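PDB 2OX4: putative mandelate racemase from Zymomonas mobilis, which binds magnesium and probably acts as a dehydratase (lyase) of the mandelate racemase branch of the enolase superfamily. Local coordinates for residues 279-291 against 303-317. Sequence-based numbering, arbitrary orientation.
Sequences LEDRSIDVIQPDL and IADMAHIFEVTVQAH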
# COMPACT_ATOMS: atom_id res chain seq x y z
N LEU C 279 -0.51 13.70 9.73
CA LEU C 279 0.76 13.20 10.26
C LEU C 279 1.17 11.86 9.63
O LEU C 279 2.32 11.69 9.23
CB LEU C 279 0.68 13.11 11.79
CG LEU C 279 0.56 14.45 12.54
CD1 LEU C 279 0.50 14.22 14.04
CD2 LEU C 279 1.70 15.43 12.20
N GLU C 280 0.23 10.93 9.52
CA GLU C 280 0.46 9.67 8.80
C GLU C 280 0.96 9.90 7.36
O GLU C 280 1.91 9.25 6.92
CB GLU C 280 -0.81 8.82 8.75
CG GLU C 280 -1.24 8.24 10.10
CD GLU C 280 -2.63 7.59 10.04
OE1 GLU C 280 -3.48 8.03 9.23
OE2 GLU C 280 -2.87 6.63 10.80
N ASP C 281 0.35 10.85 6.66
CA ASP C 281 0.76 11.19 5.29
C ASP C 281 1.99 12.09 5.24
O ASP C 281 2.53 12.35 4.15
CB ASP C 281 -0.36 11.93 4.58
CG ASP C 281 -1.55 11.04 4.26
OD1 ASP C 281 -2.61 11.61 3.96
OD2 ASP C 281 -1.43 9.80 4.30
N ARG C 282 2.39 12.58 6.41
CA ARG C 282 3.44 13.62 6.55
C ARG C 282 3.22 14.83 5.61
O ARG C 282 4.16 15.32 4.98
CB ARG C 282 4.85 13.00 6.44
CG ARG C 282 6.04 13.94 6.78
CD ARG C 282 5.83 14.69 8.09
NE ARG C 282 6.83 15.75 8.37
CZ ARG C 282 6.96 16.89 7.68
NH1 ARG C 282 7.85 17.80 8.08
NH2 ARG C 282 6.21 17.14 6.61
N SER C 283 1.97 15.28 5.50
CA SER C 283 1.64 16.29 4.50
C SER C 283 1.70 17.73 5.02
O SER C 283 1.64 18.66 4.22
CB SER C 283 0.26 16.01 3.90
OG SER C 283 -0.72 15.97 4.93
N ILE C 284 1.77 17.90 6.34
CA ILE C 284 1.87 19.25 6.97
C ILE C 284 3.25 19.39 7.63
O ILE C 284 3.66 18.54 8.43
CB ILE C 284 0.79 19.48 8.07
CG1 ILE C 284 -0.63 19.35 7.49
CG2 ILE C 284 0.91 20.87 8.64
CD1 ILE C 284 -1.73 19.48 8.55
N ASP C 285 3.96 20.47 7.29
CA ASP C 285 5.27 20.78 7.87
C ASP C 285 5.16 21.61 9.15
O ASP C 285 5.98 21.48 10.06
CB ASP C 285 6.12 21.51 6.82
CG ASP C 285 6.36 20.65 5.59
OD1 ASP C 285 5.77 20.93 4.53
OD2 ASP C 285 7.09 19.64 5.73
N VAL C 286 4.15 22.46 9.20
CA VAL C 286 3.93 23.32 10.37
C VAL C 286 2.45 23.25 10.70
O VAL C 286 1.62 23.68 9.91
CB VAL C 286 4.32 24.81 10.09
CG1 VAL C 286 4.02 25.70 11.32
CG2 VAL C 286 5.82 24.94 9.70
N ILE C 287 2.12 22.64 11.83
CA ILE C 287 0.72 22.52 12.21
C ILE C 287 0.28 23.74 13.00
O ILE C 287 1.08 24.32 13.75
CB ILE C 287 0.41 21.25 13.03
CG1 ILE C 287 1.36 21.13 14.23
CG2 ILE C 287 0.43 19.99 12.12
CD1 ILE C 287 0.80 20.25 15.34
N GLN C 288 -0.98 24.12 12.83
CA GLN C 288 -1.48 25.36 13.40
C GLN C 288 -2.75 25.17 14.22
O GLN C 288 -3.75 25.84 13.95
CB GLN C 288 -1.70 26.41 12.30
CG GLN C 288 -0.44 26.73 11.45
CD GLN C 288 -0.78 27.49 10.18
OE1 GLN C 288 -1.65 27.09 9.43
NE2 GLN C 288 -0.08 28.59 9.93
N PRO C 289 -2.73 24.27 15.23
CA PRO C 289 -3.95 24.09 16.02
C PRO C 289 -4.25 25.39 16.76
O PRO C 289 -3.32 26.12 17.13
CB PRO C 289 -3.55 23.00 17.02
CG PRO C 289 -2.09 23.08 17.12
CD PRO C 289 -1.61 23.48 15.77
N ASP C 290 -5.53 25.68 16.93
CA ASP C 290 -5.99 26.78 17.78
C ASP C 290 -6.33 26.20 19.14
O ASP C 290 -7.13 25.26 19.25
CB ASP C 290 -7.24 27.42 17.13
CG ASP C 290 -7.68 28.72 17.83
OD1 ASP C 290 -7.92 28.71 19.05
OD2 ASP C 290 -7.82 29.74 17.15
N LEU C 291 -5.74 26.75 20.21
CA LEU C 291 -6.10 26.33 21.58
C LEU C 291 -7.62 26.31 21.82
O LEU C 291 -8.12 25.41 22.49
CB LEU C 291 -5.43 27.22 22.63
CG LEU C 291 -4.03 26.88 23.14
CD1 LEU C 291 -3.68 27.88 24.23
CD2 LEU C 291 -3.96 25.50 23.72
N ILE C 303 -1.34 16.95 20.62
CA ILE C 303 -1.13 17.14 19.18
C ILE C 303 0.31 17.51 18.88
O ILE C 303 0.94 16.90 18.02
CB ILE C 303 -2.09 18.21 18.58
CG1 ILE C 303 -3.54 17.72 18.68
CG2 ILE C 303 -1.70 18.51 17.12
CD1 ILE C 303 -4.58 18.86 18.64
N ALA C 304 0.84 18.49 19.61
CA ALA C 304 2.22 18.92 19.41
C ALA C 304 3.22 17.78 19.68
O ALA C 304 4.20 17.62 18.95
CB ALA C 304 2.52 20.13 20.28
N ASP C 305 2.97 16.99 20.72
CA ASP C 305 3.86 15.87 21.07
C ASP C 305 3.86 14.77 20.01
O ASP C 305 4.92 14.23 19.68
CB ASP C 305 3.49 15.28 22.43
CG ASP C 305 3.67 16.27 23.57
OD1 ASP C 305 4.36 17.31 23.40
OD2 ASP C 305 3.08 16.02 24.64
N MET C 306 2.69 14.44 19.47
CA MET C 306 2.62 13.50 18.35
C MET C 306 3.31 14.08 17.11
O MET C 306 4.05 13.38 16.42
CB MET C 306 1.15 13.15 18.05
CG MET C 306 0.95 11.90 17.21
SD MET C 306 -0.74 11.26 17.23
CE MET C 306 -1.68 12.69 16.71
N ALA C 307 3.09 15.37 16.85
CA ALA C 307 3.67 16.02 15.66
C ALA C 307 5.20 15.97 15.68
O ALA C 307 5.84 15.82 14.65
CB ALA C 307 3.18 17.47 15.53
N HIS C 308 5.78 16.09 16.88
CA HIS C 308 7.23 16.05 17.06
C HIS C 308 7.89 14.77 16.50
O HIS C 308 9.00 14.86 15.95
CB HIS C 308 7.57 16.22 18.55
CG HIS C 308 9.01 16.54 18.82
ND1 HIS C 308 9.74 17.42 18.05
CD2 HIS C 308 9.85 16.11 19.80
CE1 HIS C 308 10.97 17.52 18.53
NE2 HIS C 308 11.06 16.74 19.60
N ILE C 309 7.20 13.62 16.63
CA ILE C 309 7.68 12.32 16.12
C ILE C 309 7.88 12.36 14.61
O ILE C 309 8.68 11.61 14.05
CB ILE C 309 6.64 11.18 16.41
CG1 ILE C 309 6.28 11.16 17.89
CG2 ILE C 309 7.18 9.82 16.00
CD1 ILE C 309 7.44 11.40 18.77
N PHE C 310 7.12 13.24 13.96
CA PHE C 310 7.10 13.30 12.51
C PHE C 310 7.93 14.48 11.97
O PHE C 310 7.86 14.79 10.78
CB PHE C 310 5.64 13.40 12.03
CG PHE C 310 4.83 12.17 12.34
CD1 PHE C 310 4.80 11.11 11.45
CD2 PHE C 310 4.11 12.08 13.53
CE1 PHE C 310 4.06 9.96 11.75
CE2 PHE C 310 3.37 10.93 13.83
CZ PHE C 310 3.35 9.88 12.94
N GLU C 311 8.72 15.10 12.86
CA GLU C 311 9.54 16.29 12.52
C GLU C 311 8.67 17.40 11.92
O GLU C 311 8.95 17.95 10.83
CB GLU C 311 10.76 15.92 11.64
CG GLU C 311 11.80 15.08 12.41
CD GLU C 311 13.02 14.64 11.59
OE1 GLU C 311 12.98 14.72 10.34
OE2 GLU C 311 14.02 14.20 12.23
N VAL C 312 7.60 17.69 12.64
CA VAL C 312 6.66 18.74 12.29
C VAL C 312 6.75 19.75 13.42
O VAL C 312 6.92 19.37 14.58
CB VAL C 312 5.22 18.16 12.19
CG1 VAL C 312 4.17 19.26 12.04
CG2 VAL C 312 5.11 17.18 11.01
N THR C 313 6.68 21.04 13.09
CA THR C 313 6.73 22.05 14.15
C THR C 313 5.40 22.77 14.25
O THR C 313 4.50 22.51 13.47
CB THR C 313 7.90 23.02 13.97
OG1 THR C 313 7.76 23.73 12.74
CG2 THR C 313 9.23 22.27 13.99
N VAL C 314 5.28 23.66 15.24
CA VAL C 314 3.98 24.15 15.66
C VAL C 314 3.95 25.67 15.69
O VAL C 314 4.86 26.32 16.20
CB VAL C 314 3.59 23.60 17.06
CG1 VAL C 314 2.14 23.98 17.39
CG2 VAL C 314 3.78 22.08 17.13
N GLN C 315 2.89 26.24 15.12
CA GLN C 315 2.54 27.65 15.38
C GLN C 315 1.07 27.68 15.77
O GLN C 315 0.23 27.39 14.94
CB GLN C 315 2.74 28.48 14.08
CG GLN C 315 2.08 29.90 14.12
CD GLN C 315 1.07 30.12 13.01
OE1 GLN C 315 1.42 30.19 11.83
NE2 GLN C 315 -0.20 30.23 13.39
N ALA C 316 0.76 28.02 17.02
CA ALA C 316 -0.64 28.10 17.42
C ALA C 316 -1.35 29.08 16.49
O ALA C 316 -0.83 30.15 16.19
CB ALA C 316 -0.78 28.52 18.86
N HIS C 317 -2.54 28.71 16.04
CA HIS C 317 -3.42 29.69 15.41
C HIS C 317 -3.99 30.59 16.49
O HIS C 317 -4.57 30.11 17.48
CB HIS C 317 -4.56 29.00 14.67
CG HIS C 317 -5.58 29.95 14.13
ND1 HIS C 317 -6.76 30.21 14.78
CD2 HIS C 317 -5.58 30.71 13.01
CE1 HIS C 317 -7.46 31.09 14.09
NE2 HIS C 317 -6.76 31.41 13.01
O HOH W 1 8.62 22.42 10.50
O HOH W 2 -4.30 29.13 20.00
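Strands 286-287 and 313-314 are parallel neighbours in the enolase-type barrel, joined by a right-handed beta-alpha-beta crossover through helix 296-309, and their contact runs from the helix ends to the magnesium site. Backbone pairing extends from Asp285 to His317: Thr313 N gives to Asp285 O, Ile287 N to Thr313 O, Gln315 N to Ile287 O (3.0 Å) and His317 N to Pro289 O. Ile287 holds CG1 between its backbone N and carbonyl carbon (chi1 52°), which carries CD1 toward helix 296-309, onto Ile303 CG2 (3.5 Å) and Ala307 CB. Leu279 joins this layer, laying CB over the Phe310 ring face, 4.1 Å from the centroid.

At the helix-end side, both Arg282 and Glu311 take positive phi in Schellman motifs. The guanidinium of Arg282 sends NE to Phe310 O (2.8 Å), in its own plane, and NH1 to Glu311 O, while Val312 CG2 lies over one face. NH1 and NH2 both grip OD2 of Asp285, whose OD1 pairs with Lys256. A methionine in place of Arg282 would probably leave the carbonyls of Phe310 and Glu311 without these donors and Asp285 with Lys256 as its remaining charged mate.

At the other end, Gln288 NE2, weakly bonded to Glu241, meets Gln315 OE1 (2.9 Å) from above the Gln315 amide plane; that oxygen is also hydrogen-bonded to Tyr129 OH. His317 ND1 donates to the anti lone pair of Asp290 OD2 (2.6 Å), almost in the ring plane. The nearest His317 side-chain atom lies about 4 Å from the magnesium ion, held by Glu215, Glu241 and Glu267, so this bond should limit the turning of the imidazole beside the metal.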